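Local coordinates for antifreeze protein (Uncultured bacterium, PDB 6EIO), which binds ice, apparently through two faces of its surface, and so probably restrains the growth of ice crystals, at residues 149-152 and 153-157; 194-197 and 198-202; 206-209 and 210-214. One frame throughout, in Å; residues are numbered along the deposited sequence.

Interaction 1. Residues 149-152 and 153-157; sequences IQIA and STLTT
Ile151 and Leu155 meet through apolar contact on the inner side of a bend in the chain. CD1 of Ile151 meets both CB and CD1 of Leu155, each at 4.1 Å, and the two side chains cross at a slant. The first torsion of Ile151 (chi1 -57°) places CG1 beside its own backbone N and sends CD1 toward Leu155, while CG2, anti to that N, follows the bend instead. Leu155 has CG anti to its N (chi1 171°), and beyond the contact its side chain runs on to Trp176, Val178, Ala182 and Phe184. The aliphatic chains of Ile151 and Leu155 suit this buried place on the inner side of the corner.

A second kind of contact sets a methyl against a polar backbone group. CG2 of Ile151 lies 3.4 Å from the carbonyl O of Thr154 and 3.8 Å from the N of Ser153, and so packs along the inner side of the turning main chain.

The polar contacts of the bend lead outward. Its two halves share no hydrogen bond; the carbonyl O of Ile151 accepts one from Ser179 OG, and OG1 of Thr154 is hydrogen-bonded to Ser127 OG. Small residues suit this particular bend: the CB bonds of Ala152 and Ser153 point away from the contact, and Ser153 OG is hydrogen-bonded to Ser127 OG as well.

Strand 147-151 ends here and strand 155-157 begins on another face. Corners that pass the chain from one face to the next, with aliphatic side chains turned inward, are characteristic of the discontinuous beta-solenoid of the ice-binding-like family.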
loop_
_atom_site.group_PDB
_atom_site.type_symbol
_atom_site.label_atom_id
_atom_site.label_comp_id
_atom_site.label_asym_id
_atom_site.label_seq_id
_atom_site.Cartn_x
_atom_site.Cartn_y
_atom_site.Cartn_z
ATOM N N ILE A 149 6.530 -5.088 -5.145
ATOM C CA ILE A 149 5.640 -5.829 -6.033
ATOM C C ILE A 149 5.068 -4.875 -7.065
ATOM O O ILE A 149 4.417 -3.882 -6.724
ATOM C CB ILE A 149 4.518 -6.543 -5.281
ATOM C CG1 ILE A 149 5.104 -7.511 -4.266
ATOM C CG2 ILE A 149 3.650 -7.302 -6.277
ATOM C CD1 ILE A 149 4.086 -8.061 -3.313
ATOM N N GLN A 150 5.335 -5.181 -8.337
ATOM C CA GLN A 150 4.883 -4.399 -9.485
ATOM C C GLN A 150 3.661 -5.093 -10.077
ATOM O O GLN A 150 3.714 -6.296 -10.353
ATOM C CB GLN A 150 5.960 -4.358 -10.568
ATOM C CG GLN A 150 7.279 -3.787 -10.087
ATOM C CD GLN A 150 8.402 -3.992 -11.078
ATOM O OE1 GLN A 150 8.439 -5.007 -11.798
ATOM N NE2 GLN A 150 9.324 -3.067 -11.114
ATOM N N ILE A 151 2.570 -4.358 -10.276
ATOM C CA ILE A 151 1.307 -4.957 -10.694
ATOM C C ILE A 151 0.776 -4.204 -11.911
ATOM O O ILE A 151 0.438 -3.023 -11.819
ATOM C CB ILE A 151 0.283 -4.964 -9.548
ATOM C CG1 ILE A 151 0.863 -5.705 -8.337
ATOM C CG2 ILE A 151 -1.022 -5.591 -10.004
ATOM C CD1 ILE A 151 0.166 -5.400 -7.054
ATOM N N ALA A 152 0.665 -4.909 -13.043
ATOM C CA ALA A 152 0.275 -4.283 -14.312
ATOM C C ALA A 152 -1.198 -3.923 -14.389
ATOM O O ALA A 152 -1.574 -3.096 -15.223
ATOM C CB ALA A 152 0.577 -5.231 -15.469
ATOM N N SER A 153 -2.004 -4.436 -13.471
ATOM C CA SER A 153 -3.441 -4.279 -13.507
ATOM C C SER A 153 -3.928 -3.897 -12.105
ATOM O O SER A 153 -3.422 -2.940 -11.502
ATOM C CB SER A 153 -4.081 -5.552 -14.071
ATOM O OG SER A 153 -5.455 -5.314 -14.271
ATOM N N THR A 154 -4.915 -4.619 -11.599
ATOM C CA THR A 154 -5.505 -4.366 -10.294
ATOM C C THR A 154 -4.903 -5.243 -9.206
ATOM O O THR A 154 -4.320 -6.297 -9.462
ATOM C CB THR A 154 -7.023 -4.586 -10.346
ATOM O OG1 THR A 154 -7.266 -5.956 -10.684
ATOM C CG2 THR A 154 -7.709 -3.672 -11.344
ATOM N N LEU A 155 -5.100 -4.775 -7.974
ATOM C CA LEU A 155 -4.757 -5.496 -6.751
ATOM C C LEU A 155 -6.031 -5.629 -5.926
ATOM O O LEU A 155 -6.636 -4.607 -5.590
ATOM C CB LEU A 155 -3.712 -4.699 -5.959
ATOM C CG LEU A 155 -3.397 -5.221 -4.552
ATOM C CD1 LEU A 155 -2.837 -6.630 -4.563
ATOM C CD2 LEU A 155 -2.425 -4.256 -3.872
ATOM N N THR A 156 -6.431 -6.852 -5.577
ATOM C CA THR A 156 -7.677 -7.040 -4.850
ATOM C C THR A 156 -7.530 -8.128 -3.799
ATOM O O THR A 156 -6.657 -8.994 -3.861
ATOM C CB THR A 156 -8.852 -7.396 -5.758
ATOM O OG1 THR A 156 -8.595 -8.652 -6.384
ATOM C CG2 THR A 156 -9.086 -6.312 -6.777
ATOM N N THR A 157 -8.440 -8.066 -2.822
ATOM C CA THR A 157 -8.591 -9.130 -1.845
ATOM C C THR A 157 -10.075 -9.445 -1.668
ATOM O O THR A 157 -10.933 -8.567 -1.731
ATOM C CB THR A 157 -7.984 -8.771 -0.477
ATOM O OG1 THR A 157 -8.689 -7.660 0.064
ATOM C CG2 THR A 157 -6.511 -8.409 -0.607
#

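Interaction 2. Residues 194-197 and 198-202; sequences VIAL and ESITF
Between Val194-Leu197 and Glu198-Ile200 the chain nearly doubles back, the end-to-end directions of these two runs differing by 150°. Inside the bend Ile200 meets Ala196 and Val194. Its CG1 lies 3.7 Å from the CB of Ala196, and its CD1 reaches 4.0 Å from CG1 of Val194; the same CD1 is 4.0 Å from Ala196 CB. With CG1 beside the backbone N (chi1 -57°), Ile200 extends across the corner, and alanine is small enough to let its chain pass on to valine. At the bend, Glu198 curls back along the peptide before it. Its chi1 of -65° sets Glu198 CG beside the backbone N, 3.7 Å from Leu197 C, and the fold at chi2 (-67°) turns Glu198 CD back to 4.0 Å from Leu197 O. Leu197 turns elsewhere, its side chain packing on Tyr94 of helix 81-99 and on Arg215 and Asn216. Ser199 OG, hydrogen-bonded to the N of Ala218, and the N of Ser199, bonded to Ser181 OG, tie the bend to the coils on its flanks. Strand 193-196 runs parallel between strands 174-178 and 207-214, and strand 200-202 between strands 182-184 and 219-222.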
loop_
_atom_site.group_PDB
_atom_site.type_symbol
_atom_site.label_atom_id
_atom_site.label_comp_id
_atom_site.label_asym_id
_atom_site.label_seq_id
_atom_site.Cartn_x
_atom_site.Cartn_y
_atom_site.Cartn_z
ATOM N N VAL A 194 0.721 1.039 -0.544
ATOM C CA VAL A 194 0.031 0.810 -1.815
ATOM C C VAL A 194 0.068 2.122 -2.595
ATOM O O VAL A 194 -0.454 3.130 -2.116
ATOM C CB VAL A 194 -1.422 0.353 -1.577
ATOM C CG1 VAL A 194 -2.122 0.144 -2.908
ATOM C CG2 VAL A 194 -1.452 -0.912 -0.732
ATOM N N ILE A 195 0.696 2.111 -3.767
ATOM C CA ILE A 195 0.775 3.291 -4.617
ATOM C C ILE A 195 0.050 2.954 -5.907
ATOM O O ILE A 195 0.572 2.183 -6.721
ATOM C CB ILE A 195 2.206 3.749 -4.902
ATOM C CG1 ILE A 195 3.090 3.688 -3.656
ATOM C CG2 ILE A 195 2.149 5.156 -5.486
ATOM C CD1 ILE A 195 4.522 4.094 -3.913
ATOM N N ALA A 196 -1.155 3.492 -6.070
ATOM C CA ALA A 196 -2.000 3.181 -7.212
ATOM C C ALA A 196 -2.064 4.371 -8.158
ATOM O O ALA A 196 -2.146 5.531 -7.727
ATOM C CB ALA A 196 -3.417 2.824 -6.789
ATOM N N LEU A 197 -2.071 4.089 -9.462
ATOM C CA LEU A 197 -2.235 5.167 -10.426
ATOM C C LEU A 197 -3.612 5.802 -10.313
ATOM O O LEU A 197 -3.755 7.029 -10.441
ATOM C CB LEU A 197 -2.018 4.624 -11.839
ATOM C CG LEU A 197 -2.070 5.675 -12.955
ATOM C CD1 LEU A 197 -0.959 6.705 -12.783
ATOM C CD2 LEU A 197 -1.970 5.007 -14.300
ATOM N N GLU A 198 -4.636 4.965 -10.129
ATOM C CA GLU A 198 -6.021 5.405 -10.164
ATOM C C GLU A 198 -6.594 5.451 -8.747
ATOM O O GLU A 198 -6.267 6.381 -8.005
ATOM C CB GLU A 198 -6.830 4.573 -11.173
ATOM C CG GLU A 198 -6.337 4.784 -12.615
ATOM C CD GLU A 198 -6.582 6.197 -13.181
ATOM O OE1 GLU A 198 -7.296 7.015 -12.546
ATOM O OE2 GLU A 198 -6.062 6.474 -14.282
ATOM N N SER A 199 -7.443 4.497 -8.373
ATOM C CA SER A 199 -8.216 4.573 -7.146
ATOM C C SER A 199 -7.903 3.412 -6.201
ATOM O O SER A 199 -7.368 2.370 -6.600
ATOM C CB SER A 199 -9.695 4.573 -7.481
ATOM O OG SER A 199 -10.062 5.766 -8.150
ATOM N N ILE A 200 -8.249 3.614 -4.928
ATOM C CA ILE A 200 -8.107 2.585 -3.898
ATOM C C ILE A 200 -9.385 2.580 -3.076
ATOM O O ILE A 200 -9.808 3.629 -2.577
ATOM C CB ILE A 200 -6.890 2.836 -2.981
ATOM C CG1 ILE A 200 -5.595 2.925 -3.782
ATOM C CG2 ILE A 200 -6.821 1.742 -1.929
ATOM C CD1 ILE A 200 -4.390 3.404 -2.967
ATOM N N THR A 201 -9.986 1.399 -2.915
ATOM C CA THR A 201 -11.194 1.239 -2.117
ATOM C C THR A 201 -10.959 0.208 -1.023
ATOM O O THR A 201 -10.407 -0.867 -1.285
ATOM C CB THR A 201 -12.368 0.809 -2.992
ATOM O OG1 THR A 201 -12.639 1.879 -3.895
ATOM C CG2 THR A 201 -13.620 0.473 -2.171
ATOM N N PHE A 202 -11.417 0.542 0.190
ATOM C CA PHE A 202 -11.433 -0.374 1.325
ATOM C C PHE A 202 -12.893 -0.581 1.733
ATOM O O PHE A 202 -13.600 0.384 2.049
ATOM C CB PHE A 202 -10.617 0.161 2.525
ATOM C CG PHE A 202 -9.082 0.009 2.393
ATOM C CD1 PHE A 202 -8.326 0.919 1.654
ATOM C CD2 PHE A 202 -8.398 -1.016 3.067
ATOM C CE1 PHE A 202 -6.951 0.778 1.550
ATOM C CE2 PHE A 202 -7.019 -1.145 2.967
ATOM C CZ PHE A 202 -6.301 -0.248 2.208
#

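Interaction 3. Residues 206-209 and 210-214; sequences ATLE and GRALA
The carboxylate of Glu209, at the corner with Gly210, is gripped at both oxygens, OE1 by a salt bridge to Lys191 and OE2 by a hydrogen bond from the N of Leu230. The rest of its chain is extended, which carries the charge outward from the corner. On the inner side Leu208 does the packing: Leu208 CD2 lies 3.4 Å from Arg211 C, the carbonyl carbon, and 4.0 Å from Ala212 CB, and Leu208 CG is 3.9 Å from Gly210 N. Its CG is anti to the backbone N (chi1 179°), a setting that lays the leucine along the turned main chain. The corner rests on glycine, for Gly210 has phi 153° and psi -146°, angles at which a CB would be jammed against the carbonyl O of Glu209. Arg211 heads away, its guanidinium hydrogen-bonded through NH1 to Thr193 OG1 and through NH2 to Asn34 O. Before the corner the chain runs between strands 189-191 and 225-227; after it the chain lies on another face, between strands 193-196 and 36-40, with Ala212 packed against Ile200 and Phe202 of strand 200-202.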
loop_
_atom_site.group_PDB
_atom_site.type_symbol
_atom_site.label_atom_id
_atom_site.label_comp_id
_atom_site.label_asym_id
_atom_site.label_seq_id
_atom_site.Cartn_x
_atom_site.Cartn_y
_atom_site.Cartn_z
ATOM N N ALA A 206 -12.167 -3.340 6.806
ATOM C CA ALA A 206 -10.789 -3.605 6.426
ATOM C C ALA A 206 -9.849 -2.654 7.172
ATOM O O ALA A 206 -10.223 -1.531 7.550
ATOM C CB ALA A 206 -10.626 -3.472 4.913
ATOM N N THR A 207 -8.608 -3.107 7.340
ATOM C CA THR A 207 -7.593 -2.353 8.036
ATOM C C THR A 207 -6.313 -2.320 7.206
ATOM O O THR A 207 -6.065 -3.182 6.352
ATOM C CB THR A 207 -7.311 -2.920 9.437
ATOM O OG1 THR A 207 -6.651 -4.181 9.330
ATOM C CG2 THR A 207 -8.594 -3.104 10.246
ATOM N N LEU A 208 -5.484 -1.312 7.499
ATOM C CA LEU A 208 -4.198 -1.160 6.832
ATOM C C LEU A 208 -3.173 -0.684 7.849
ATOM O O LEU A 208 -3.378 0.328 8.531
ATOM C CB LEU A 208 -4.291 -0.134 5.697
ATOM C CG LEU A 208 -2.989 0.136 4.919
ATOM C CD1 LEU A 208 -2.484 -1.090 4.187
ATOM C CD2 LEU A 208 -3.204 1.274 3.930
ATOM N N GLU A 209 -2.041 -1.398 7.914
ATOM C CA GLU A 209 -0.820 -0.934 8.563
ATOM C C GLU A 209 0.123 -0.625 7.397
ATOM O O GLU A 209 0.652 -1.546 6.762
ATOM C CB GLU A 209 -0.197 -1.980 9.482
ATOM C CG GLU A 209 1.234 -1.509 9.914
ATOM C CD GLU A 209 2.100 -2.534 10.634
ATOM O OE1 GLU A 209 1.597 -3.624 10.978
ATOM O OE2 GLU A 209 3.291 -2.196 10.857
ATOM N N GLY A 210 0.261 0.658 7.061
ATOM C CA GLY A 210 0.852 1.009 5.778
ATOM C C GLY A 210 0.324 2.356 5.319
ATOM O O GLY A 210 0.077 3.238 6.148
ATOM N N ARG A 211 0.173 2.495 4.002
ATOM C CA ARG A 211 -0.313 3.736 3.407
ATOM C C ARG A 211 -1.122 3.389 2.178
ATOM O O ARG A 211 -0.768 2.469 1.429
ATOM C CB ARG A 211 0.826 4.656 2.952
ATOM C CG ARG A 211 1.796 4.999 4.049
ATOM C CD ARG A 211 2.888 5.911 3.518
ATOM N NE ARG A 211 3.875 6.189 4.551
ATOM C CZ ARG A 211 4.817 5.335 4.918
ATOM N NH1 ARG A 211 4.919 4.143 4.315
ATOM N NH2 ARG A 211 5.678 5.670 5.874
ATOM N N ALA A 212 -2.166 4.179 1.938
ATOM C CA ALA A 212 -2.980 4.079 0.726
ATOM C C ALA A 212 -2.783 5.373 -0.047
ATOM O O ALA A 212 -3.323 6.407 0.341
ATOM C CB ALA A 212 -4.441 3.862 1.077
ATOM N N LEU A 213 -1.995 5.301 -1.125
ATOM C CA LEU A 213 -1.550 6.483 -1.868
ATOM C C LEU A 213 -2.079 6.362 -3.302
ATOM O O LEU A 213 -1.520 5.616 -4.113
ATOM C CB LEU A 213 -0.021 6.581 -1.839
ATOM C CG LEU A 213 0.611 6.498 -0.448
ATOM C CD1 LEU A 213 2.124 6.558 -0.541
ATOM C CD2 LEU A 213 0.090 7.580 0.509
ATOM N N ALA A 214 -3.163 7.075 -3.593
ATOM C CA ALA A 214 -3.773 7.071 -4.909
ATOM C C ALA A 214 -3.364 8.347 -5.639
ATOM O O ALA A 214 -3.548 9.456 -5.134
ATOM C CB ALA A 214 -5.292 6.991 -4.793
#

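Interactions 1 and 2 are equivalent corners on different coils of the solenoid: their first strands lie either side of strand 174-178, their second strands either side of 182-184, and their centres are about 10 Å apart without touching. Both are partly buried, with an aliphatic inside and a more exposed bend. Interaction 3 is a different corner and a buried one, relying on glycine and on charged side chains turned away from the inner contact, Glu209 salt-bridged to Lys191 and Arg211 hydrogen-bonded to neutral oxygens. It meets interaction 2 through two probable hydrogen bonds between adjacent parallel strands, from Leu213 N to Val194 O (2.8 Å) and from Val194 N to Arg211 O (2.9 Å).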